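Local coordinates for terminase subunit UL89 protein (Human herpesvirus 5, PDB 3N4P), which forms the nuclease domain of the herpesvirus terminase large subunit, part of the motor that packages viral DNA into empty capsids and probably cuts it, at residues L34-S39 and R198-Y203; E42-R47 and D220-L225; F92-L97 and G202-S207. All coordinates share one frame; numbering follows the deposited sequence.

Interaction 1. Residues L34-S39 and R198-Y203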
loop_
_atom_site.group_PDB
_atom_site.type_symbol
_atom_site.label_atom_id
_atom_site.label_comp_id
_atom_site.label_asym_id
_atom_site.label_seq_id
_atom_site.Cartn_x
_atom_site.Cartn_y
_atom_site.Cartn_z
ATOM N N LEU B 34 -20.411 8.347 8.060
ATOM C CA LEU B 34 -19.294 8.639 9.006
ATOM C C LEU B 34 -17.925 8.349 8.377
ATOM O O LEU B 34 -17.184 9.247 8.049
ATOM C CB LEU B 34 -19.458 7.785 10.256
ATOM C CG LEU B 34 -19.118 8.269 11.665
ATOM C CD1 LEU B 34 -19.544 7.117 12.617
ATOM C CD2 LEU B 34 -17.639 8.712 11.919
ATOM N N ILE B 35 -17.580 7.077 8.238
ATOM C CA ILE B 35 -16.301 6.689 7.648
ATOM C C ILE B 35 -16.525 6.131 6.252
ATOM O O ILE B 35 -17.407 5.339 6.067
ATOM C CB ILE B 35 -15.657 5.647 8.492
ATOM C CG1 ILE B 35 -14.157 5.814 8.397
ATOM C CG2 ILE B 35 -16.329 4.225 8.218
ATOM C CD1 ILE B 35 -13.645 6.976 9.450
ATOM N N THR B 36 -15.755 6.553 5.264
ATOM C CA THR B 36 -15.987 6.092 3.904
ATOM C C THR B 36 -15.563 4.618 3.664
ATOM O O THR B 36 -14.580 4.140 4.238
ATOM C CB THR B 36 -15.281 7.012 2.964
ATOM O OG1 THR B 36 -16.213 8.035 2.545
ATOM C CG2 THR B 36 -14.890 6.319 1.753
ATOM N N ASP B 37 -16.302 3.927 2.799
ATOM C CA ASP B 37 -15.924 2.596 2.307
ATOM C C ASP B 37 -14.677 2.566 1.457
ATOM O O ASP B 37 -13.825 1.720 1.667
ATOM C CB ASP B 37 -17.081 1.967 1.530
ATOM C CG ASP B 37 -18.051 1.275 2.436
ATOM O OD1 ASP B 37 -19.233 1.111 2.078
ATOM O OD2 ASP B 37 -17.616 0.865 3.524
ATOM N N GLN B 38 -14.573 3.461 0.485
ATOM C CA GLN B 38 -13.330 3.612 -0.245
ATOM C C GLN B 38 -12.109 3.908 0.650
ATOM O O GLN B 38 -10.991 3.434 0.377
ATOM C CB GLN B 38 -13.436 4.729 -1.282
ATOM C CG GLN B 38 -12.113 4.972 -1.958
ATOM C CD GLN B 38 -12.237 5.692 -3.285
ATOM O OE1 GLN B 38 -13.325 6.041 -3.693
ATOM N NE2 GLN B 38 -11.110 5.899 -3.966
ATOM N N SER B 39 -12.276 4.727 1.681
ATOM C CA SER B 39 -11.100 5.078 2.467
ATOM C C SER B 39 -10.654 3.900 3.368
ATOM O O SER B 39 -9.462 3.653 3.530
ATOM C CB SER B 39 -11.374 6.385 3.252
ATOM O OG SER B 39 -12.247 6.040 4.339
ATOM N N ARG B 198 -9.157 13.566 8.079
ATOM C CA ARG B 198 -7.928 13.061 7.441
ATOM C C ARG B 198 -8.008 11.674 6.842
ATOM O O ARG B 198 -7.453 11.432 5.762
ATOM C CB ARG B 198 -6.691 13.103 8.393
ATOM C CG ARG B 198 -6.185 14.547 8.511
ATOM C CD ARG B 198 -5.157 14.693 9.639
ATOM N NE ARG B 198 -4.372 15.925 9.480
ATOM C CZ ARG B 198 -3.318 16.251 10.253
ATOM N NH1 ARG B 198 -2.941 15.451 11.214
ATOM N NH2 ARG B 198 -2.624 17.369 10.053
ATOM N N PHE B 199 -8.632 10.750 7.567
ATOM C CA PHE B 199 -8.801 9.373 7.117
ATOM C C PHE B 199 -9.625 9.375 5.834
ATOM O O PHE B 199 -9.185 8.860 4.809
ATOM C CB PHE B 199 -9.514 8.569 8.196
ATOM C CG PHE B 199 -9.451 7.133 7.984
ATOM C CD1 PHE B 199 -8.364 6.392 8.467
ATOM C CD2 PHE B 199 -10.459 6.483 7.317
ATOM C CE1 PHE B 199 -8.308 5.039 8.260
ATOM C CE2 PHE B 199 -10.387 5.090 7.100
ATOM C CZ PHE B 199 -9.314 4.383 7.566
ATOM N N ASN B 200 -10.796 10.012 5.865
ATOM C CA ASN B 200 -11.655 10.116 4.680
ATOM C C ASN B 200 -10.964 10.709 3.504
ATOM O O ASN B 200 -11.255 10.348 2.360
ATOM C CB ASN B 200 -12.949 10.892 4.965
ATOM C CG ASN B 200 -13.993 10.012 5.651
ATOM O OD1 ASN B 200 -13.859 8.801 5.619
ATOM N ND2 ASN B 200 -14.995 10.603 6.283
ATOM N N SER B 201 -10.024 11.614 3.733
ATOM C CA SER B 201 -9.368 12.103 2.533
ATOM C C SER B 201 -8.029 11.435 2.198
ATOM O O SER B 201 -7.280 11.975 1.372
ATOM C CB SER B 201 -9.358 13.655 2.412
ATOM O OG SER B 201 -8.908 14.268 3.578
ATOM N N GLY B 202 -7.750 10.246 2.758
ATOM C CA GLY B 202 -6.551 9.551 2.325
ATOM C C GLY B 202 -5.293 9.947 3.101
ATOM O O GLY B 202 -4.188 9.473 2.801
ATOM N N TYR B 203 -5.422 10.711 4.175
ATOM C CA TYR B 203 -4.189 11.168 4.850
ATOM C C TYR B 203 -3.519 10.251 5.850
ATOM O O TYR B 203 -2.389 10.564 6.321
ATOM C CB TYR B 203 -4.412 12.539 5.480
ATOM C CG TYR B 203 -4.567 13.608 4.424
ATOM C CD1 TYR B 203 -5.784 13.931 3.896
ATOM C CD2 TYR B 203 -3.459 14.234 3.917
ATOM C CE1 TYR B 203 -5.899 14.914 2.888
ATOM C CE2 TYR B 203 -3.546 15.211 2.959
ATOM C CZ TYR B 203 -4.754 15.539 2.445
ATOM O OH TYR B 203 -4.770 16.484 1.470
#
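Asn-200, in the last turn of helix 187-200, reads the backbone of residues 34-36 with both ends of its amide, just ahead of helix 37-45. Its ND2 gives a nearly straight bond to Leu-34 O (3.1 Å, 168° at the hydrogen), lying in both the amide plane and the carbonyl plane. Its OD1 accepts from the backbone N of Thr-36 at 3.0 Å, this donor standing 28° off the plane of the side-chain carbonyl. With the two bonds made to backbone groups two residues apart, the rotation of the amide is fixed.

The tight side of the contact is formed by Ser-39 and Phe-199, both buried. Ser-39 OG sits 3.5 Å from Phe-199 CE2 and donates to Thr-36 O at the N-cap, from above the carbonyl plane. CG anti to the backbone N (chi1 -166°) brings the ring of Phe-199 to Ser-39 and to Ile-35, whose CD1 comes obliquely to CD2 at 3.9 Å. On the looser side Leu-34 is exposed and offers little beyond its carbonyl. Helix 187-200 ends here in a Schellman motif with Gly-202 as C-prime, inside the region required for interaction with UL56. The chemistry implies a polar grip whose two bonds across the contact both go to main-chain groups, beside the packing of Ile-35 and Ser-39 OG against the Phe-199 ring.

Interaction 2. Residues E42-R47 and D220-L225. With MG (magnesium ion), chain G.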
loop_
_atom_site.group_PDB
_atom_site.type_symbol
_atom_site.label_atom_id
_atom_site.label_comp_id
_atom_site.label_asym_id
_atom_site.label_seq_id
_atom_site.Cartn_x
_atom_site.Cartn_y
_atom_site.Cartn_z
ATOM N N GLU B 42 -8.911 1.398 0.920
ATOM C CA GLU B 42 -7.554 1.852 0.594
ATOM C C GLU B 42 -6.544 1.797 1.749
ATOM O O GLU B 42 -5.368 1.536 1.549
ATOM C CB GLU B 42 -7.608 3.285 0.058
ATOM C CG GLU B 42 -8.082 3.281 -1.420
ATOM C CD GLU B 42 -8.426 4.678 -1.928
ATOM O OE1 GLU B 42 -7.723 5.655 -1.515
ATOM O OE2 GLU B 42 -9.422 4.789 -2.691
ATOM N N PHE B 43 -6.998 2.027 2.961
ATOM C CA PHE B 43 -6.127 1.845 4.082
ATOM C C PHE B 43 -5.660 0.380 4.261
ATOM O O PHE B 43 -4.522 0.101 4.672
ATOM C CB PHE B 43 -6.849 2.439 5.289
ATOM C CG PHE B 43 -6.095 2.343 6.616
ATOM C CD1 PHE B 43 -5.006 3.143 6.892
ATOM C CD2 PHE B 43 -6.613 1.576 7.632
ATOM C CE1 PHE B 43 -4.392 3.124 8.197
ATOM C CE2 PHE B 43 -6.006 1.515 8.893
ATOM C CZ PHE B 43 -4.912 2.298 9.177
ATOM N N ASP B 44 -6.551 -0.564 3.972
ATOM C CA ASP B 44 -6.234 -1.985 3.966
ATOM C C ASP B 44 -5.288 -2.445 2.816
ATOM O O ASP B 44 -4.350 -3.186 3.040
ATOM C CB ASP B 44 -7.529 -2.783 3.767
ATOM C CG ASP B 44 -7.395 -4.220 4.340
ATOM O OD1 ASP B 44 -6.380 -4.480 5.043
ATOM O OD2 ASP B 44 -8.245 -5.073 4.075
ATOM N N ILE B 45 -5.577 -2.025 1.589
ATOM C CA ILE B 45 -4.869 -2.590 0.444
ATOM C C ILE B 45 -3.716 -1.735 -0.059
ATOM O O ILE B 45 -2.896 -2.214 -0.873
ATOM C CB ILE B 45 -5.814 -2.977 -0.703
ATOM C CG1 ILE B 45 -6.492 -1.740 -1.321
ATOM C CG2 ILE B 45 -6.821 -4.033 -0.257
ATOM C CD1 ILE B 45 -7.588 -2.095 -2.392
ATOM N N LEU B 46 -3.589 -0.512 0.454
ATOM C CA LEU B 46 -2.482 0.356 0.026
ATOM C C LEU B 46 -1.606 0.761 1.242
ATOM O O LEU B 46 -1.906 1.739 1.968
ATOM C CB LEU B 46 -2.954 1.585 -0.835
ATOM C CG LEU B 46 -3.229 1.285 -2.318
ATOM C CD1 LEU B 46 -4.049 2.423 -3.004
ATOM C CD2 LEU B 46 -1.913 1.043 -3.164
ATOM N N ARG B 47 -0.541 -0.015 1.499
ATOM C CA ARG B 47 0.340 0.265 2.629
ATOM C C ARG B 47 1.728 0.606 2.112
ATOM O O ARG B 47 2.160 -0.001 1.148
ATOM C CB ARG B 47 0.426 -0.976 3.576
ATOM C CG ARG B 47 -0.969 -1.504 3.889
ATOM C CD ARG B 47 -0.931 -2.664 4.813
ATOM N NE ARG B 47 -2.271 -3.233 4.926
ATOM C CZ ARG B 47 -2.581 -4.183 5.814
ATOM N NH1 ARG B 47 -1.651 -4.626 6.656
ATOM N NH2 ARG B 47 -3.819 -4.697 5.864
ATOM N N ASP B 220 -4.117 -9.789 11.447
ATOM C CA ASP B 220 -3.552 -8.559 10.750
ATOM C C ASP B 220 -3.877 -7.293 11.567
ATOM O O ASP B 220 -5.066 -7.049 11.803
ATOM C CB ASP B 220 -4.101 -8.500 9.296
ATOM C CG ASP B 220 -3.764 -7.141 8.578
ATOM O OD1 ASP B 220 -2.805 -6.391 8.964
ATOM O OD2 ASP B 220 -4.497 -6.823 7.621
ATOM N N PRO B 221 -2.860 -6.528 12.068
ATOM C CA PRO B 221 -3.148 -5.376 12.955
ATOM C C PRO B 221 -4.006 -4.300 12.347
ATOM O O PRO B 221 -4.808 -3.642 13.059
ATOM C CB PRO B 221 -1.776 -4.761 13.286
ATOM C CG PRO B 221 -0.725 -5.961 13.102
ATOM C CD PRO B 221 -1.419 -6.917 12.072
ATOM N N ILE B 222 -3.815 -4.064 11.045
ATOM C CA ILE B 222 -4.657 -3.150 10.329
ATOM C C ILE B 222 -6.125 -3.602 10.201
ATOM O O ILE B 222 -7.060 -2.775 10.282
ATOM C CB ILE B 222 -4.039 -2.788 8.960
ATOM C CG1 ILE B 222 -2.670 -2.036 9.145
ATOM C CG2 ILE B 222 -5.069 -2.051 8.143
ATOM C CD1 ILE B 222 -2.771 -0.876 10.142
ATOM N N GLU B 223 -6.367 -4.892 10.015
ATOM C CA GLU B 223 -7.781 -5.426 10.024
ATOM C C GLU B 223 -8.433 -5.288 11.407
ATOM O O GLU B 223 -9.591 -4.862 11.537
ATOM C CB GLU B 223 -7.828 -6.878 9.545
ATOM C CG GLU B 223 -9.187 -7.624 9.729
ATOM C CD GLU B 223 -9.439 -8.772 8.681
ATOM O OE1 GLU B 223 -8.618 -9.744 8.591
ATOM O OE2 GLU B 223 -10.498 -8.714 7.979
ATOM N N TYR B 224 -7.649 -5.535 12.455
ATOM C CA TYR B 224 -8.060 -5.299 13.816
ATOM C C TYR B 224 -8.382 -3.810 14.081
ATOM O O TYR B 224 -9.387 -3.500 14.721
ATOM C CB TYR B 224 -6.907 -5.731 14.717
ATOM C CG TYR B 224 -7.220 -5.659 16.179
ATOM C CD1 TYR B 224 -6.669 -4.660 16.977
ATOM C CD2 TYR B 224 -8.067 -6.622 16.796
ATOM C CE1 TYR B 224 -6.947 -4.597 18.345
ATOM C CE2 TYR B 224 -8.364 -6.553 18.169
ATOM C CZ TYR B 224 -7.788 -5.557 18.933
ATOM O OH TYR B 224 -8.057 -5.516 20.283
ATOM N N LEU B 225 -7.489 -2.916 13.654
ATOM C CA LEU B 225 -7.650 -1.498 13.785
ATOM C C LEU B 225 -8.888 -1.021 12.936
ATOM O O LEU B 225 -9.671 -0.201 13.399
ATOM C CB LEU B 225 -6.364 -0.746 13.358
ATOM C CG LEU B 225 -6.471 0.787 13.352
ATOM C CD1 LEU B 225 -6.504 1.294 14.766
ATOM C CD2 LEU B 225 -5.301 1.486 12.634
HETATM MG MG MG G . -8.781 -7.001 5.569
#
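Arg-47 NH2 is held by two carboxylates at once, reaching Asp-44 OD1 at 2.7 Å and Asp-220 OD2 at 2.8 Å, in a salt-bridge network that joins the end of helix 37-45 to the N-cap of helix 221-229. The side chain is extended from CG to NE, which carries the guanidinium across to the facing helix. There it meets Asp-220 end-on: NH2 uses the syn lone pair of OD2 in a nearly straight bond (174°), while NH1 reaches OD1 at 3.1 Å, and the two flat groups are nearly coplanar. Asp-44 is gripped side-on instead, NE donating to its backbone O at 2.8 Å and NH2 to its carboxylate. Asp-220 and Asp-44 stand close, with OD2 of the first 4.0 Å from OD1 of the second, and the arginine between them probably offsets that repulsion.

Asp-220 OD1 also caps its helix. It accepts from Ile-222 N, which approaches from above the carboxylate plane and from the face opposite to Arg-47 NH1. Ile-222 CB in turn lies over one face of the guanidinium, toward its rim, within a buried contact that combines the salt-bridge network with apolar packing. Phe-43 completes the apolar side: Leu-225 CD2 meets the ring edge at CZ (3.6 Å), and Ile-222 CG2 comes obliquely to CE2. Beyond it the ring meets Phe-199 edge-to-face.

Leu-46 and Arg-47 also pair in an antiparallel ladder with a strand of the second subunit, continuing the sheet across the interface. Asp-44 thus serves two charges: OD1 takes the arginine, while OD2 binds a magnesium ion at 2.5 Å together with the backbone O of Asn-52 of the second subunit.

Interaction 3. Residues F92-L97 and G202-S207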
loop_
_atom_site.group_PDB
_atom_site.type_symbol
_atom_site.label_atom_id
_atom_site.label_comp_id
_atom_site.label_asym_id
_atom_site.label_seq_id
_atom_site.Cartn_x
_atom_site.Cartn_y
_atom_site.Cartn_z
ATOM N N PHE B 92 0.452 10.766 7.112
ATOM C CA PHE B 92 0.888 10.212 8.387
ATOM C C PHE B 92 0.814 8.746 8.336
ATOM O O PHE B 92 -0.224 8.167 7.959
ATOM C CB PHE B 92 0.003 10.787 9.470
ATOM C CG PHE B 92 -0.114 12.298 9.343
ATOM C CD1 PHE B 92 0.873 13.131 9.874
ATOM C CD2 PHE B 92 -1.159 12.865 8.630
ATOM C CE1 PHE B 92 0.811 14.550 9.734
ATOM C CE2 PHE B 92 -1.238 14.294 8.456
ATOM C CZ PHE B 92 -0.225 15.131 9.038
ATOM N N LEU B 93 1.930 8.153 8.720
ATOM C CA LEU B 93 2.195 6.755 8.550
ATOM C C LEU B 93 2.174 6.012 9.888
ATOM O O LEU B 93 2.773 6.476 10.840
ATOM C CB LEU B 93 3.588 6.692 7.989
ATOM C CG LEU B 93 3.813 5.790 6.812
ATOM C CD1 LEU B 93 3.983 6.781 5.715
ATOM C CD2 LEU B 93 5.079 5.108 7.007
ATOM N N ILE B 94 1.483 4.877 9.995
ATOM C CA ILE B 94 1.394 4.190 11.304
ATOM C C ILE B 94 2.491 3.153 11.282
ATOM O O ILE B 94 2.472 2.253 10.416
ATOM C CB ILE B 94 0.035 3.506 11.513
ATOM C CG1 ILE B 94 -1.050 4.549 11.570
ATOM C CG2 ILE B 94 -0.019 2.630 12.835
ATOM C CD1 ILE B 94 -2.319 3.877 11.264
ATOM N N TYR B 95 3.477 3.331 12.181
ATOM C CA TYR B 95 4.605 2.429 12.253
ATOM C C TYR B 95 4.423 1.253 13.216
ATOM O O TYR B 95 5.091 0.209 13.088
ATOM C CB TYR B 95 5.872 3.220 12.693
ATOM C CG TYR B 95 6.416 4.197 11.592
ATOM C CD1 TYR B 95 6.857 3.711 10.360
ATOM C CD2 TYR B 95 6.429 5.576 11.791
ATOM C CE1 TYR B 95 7.359 4.560 9.383
ATOM C CE2 TYR B 95 6.946 6.474 10.832
ATOM C CZ TYR B 95 7.414 5.950 9.639
ATOM O OH TYR B 95 7.910 6.782 8.676
ATOM N N GLY B 96 3.575 1.438 14.220
ATOM C CA GLY B 96 3.461 0.474 15.295
ATOM C C GLY B 96 2.140 0.574 15.997
ATOM O O GLY B 96 1.536 1.678 16.054
ATOM N N LEU B 97 1.640 -0.591 16.435
ATOM C CA LEU B 97 0.387 -0.687 17.217
ATOM C C LEU B 97 0.577 -1.747 18.268
ATOM O O LEU B 97 1.201 -2.791 18.016
ATOM C CB LEU B 97 -0.848 -1.050 16.365
ATOM C CG LEU B 97 -1.258 -0.127 15.217
ATOM C CD1 LEU B 97 -2.179 -0.837 14.158
ATOM C CD2 LEU B 97 -1.899 1.239 15.688
ATOM N N GLY B 202 -7.750 10.246 2.758
ATOM C CA GLY B 202 -6.551 9.551 2.325
ATOM C C GLY B 202 -5.293 9.947 3.101
ATOM O O GLY B 202 -4.188 9.473 2.801
ATOM N N TYR B 203 -5.422 10.711 4.175
ATOM C CA TYR B 203 -4.189 11.168 4.850
ATOM C C TYR B 203 -3.519 10.251 5.850
ATOM O O TYR B 203 -2.389 10.564 6.321
ATOM C CB TYR B 203 -4.412 12.539 5.480
ATOM C CG TYR B 203 -4.567 13.608 4.424
ATOM C CD1 TYR B 203 -5.784 13.931 3.896
ATOM C CD2 TYR B 203 -3.459 14.234 3.917
ATOM C CE1 TYR B 203 -5.899 14.914 2.888
ATOM C CE2 TYR B 203 -3.546 15.211 2.959
ATOM C CZ TYR B 203 -4.754 15.539 2.445
ATOM O OH TYR B 203 -4.770 16.484 1.470
ATOM N N ILE B 204 -4.224 9.191 6.234
ATOM C CA ILE B 204 -3.797 8.258 7.290
ATOM C C ILE B 204 -3.463 6.924 6.655
ATOM O O ILE B 204 -4.331 6.271 6.125
ATOM C CB ILE B 204 -4.890 7.965 8.342
ATOM C CG1 ILE B 204 -5.581 9.235 8.855
ATOM C CG2 ILE B 204 -4.268 7.028 9.589
ATOM C CD1 ILE B 204 -4.661 10.176 9.722
ATOM N N LYS B 205 -2.209 6.470 6.805
ATOM C CA LYS B 205 -1.779 5.284 6.082
ATOM C C LYS B 205 -0.996 4.411 7.026
ATOM O O LYS B 205 -0.416 4.901 8.019
ATOM C CB LYS B 205 -0.939 5.687 4.869
ATOM C CG LYS B 205 -1.820 6.234 3.652
ATOM C CD LYS B 205 -2.118 5.072 2.731
ATOM C CE LYS B 205 -3.102 5.375 1.656
ATOM N NZ LYS B 205 -3.875 4.147 1.492
ATOM N N ALA B 206 -1.008 3.115 6.727
ATOM C CA ALA B 206 -0.257 2.112 7.463
ATOM C C ALA B 206 0.937 1.845 6.610
ATOM O O ALA B 206 0.904 2.040 5.390
ATOM C CB ALA B 206 -1.045 0.888 7.549
ATOM N N SER B 207 2.016 1.413 7.261
ATOM C CA SER B 207 3.194 0.960 6.548
ATOM C C SER B 207 3.115 -0.570 6.438
ATOM O O SER B 207 2.502 -1.200 7.326
ATOM C CB SER B 207 4.439 1.363 7.355
ATOM O OG SER B 207 4.349 0.742 8.577
#
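Strands 91-100 and 204-211 run parallel in the mixed sheet of the nuclease domain, and residues 92-94 pair with 204-206 along this stretch. The ladder begins with Phe-92 N to Tyr-203 O (3.0 Å), continues with Lys-205 N to Phe-92 O (2.9 Å), and goes on through Ile-94 N to Lys-205 O (2.7 Å). The short axes approach to 4.4 Å and diverge by 37°, a marked twist.

At Ser-207 two donors meet one acceptor. Its backbone N (3.3 Å) and its OG (3.0 Å) both reach Ile-94 O, from the same face of the carbonyl plane. The hydroxyl can do so because chi1 of 61° tucks OG between the backbone N and the carbonyl carbon, turned back toward the neighbouring strand. Just beyond, Tyr-95 and Gly-96 form a classic bulge opposite Ala-84.

Ile-94 CD1 leans obliquely toward Ile-204 CG2 at 4.1 Å on the face shared with Phe-92 and Ala-206, where helices 37-45 and 221-229 pack. Leu-93 and Lys-205 point to the other face, and Leu-93 CD2 touches Ser-207 CB. Bends at chi2 and chi4 lead the Lys-205 chain away from strand 91-100, and NZ is bonded to Leu-46 O. Main-chain bonds thus carry the pairing, reinforced where a side-chain hydroxyl doubles a long backbone bond, with a looser apolar contact on one face and a buried lysine satisfied by a carbonyl.

Overall arrangement
The three contacts adjoin one another on the same side of the chain's centre. Interaction 1 and interaction 2 share helix 37-45, and Phe-199 CE1 packs on Phe-43 CG at 3.9 Å. Interaction 3 shares Gly-202 and Tyr-203 with interaction 1, whose helix 187-200 leads directly into strand 204-211. Centres of interactions 2 and 3 are about 9 Å apart, bridged by Lys-205 NZ, a probable hydrogen-bond partner of Leu-46 O at 3.1 Å. The magnesium ion of Asp-44 is distinct from the predicted nuclease site, whose Asp-68 and Glu-139 bind another magnesium ion. Leu-225 of interaction 2 lies near that site, its side chain about 9 Å from that of Asp-256.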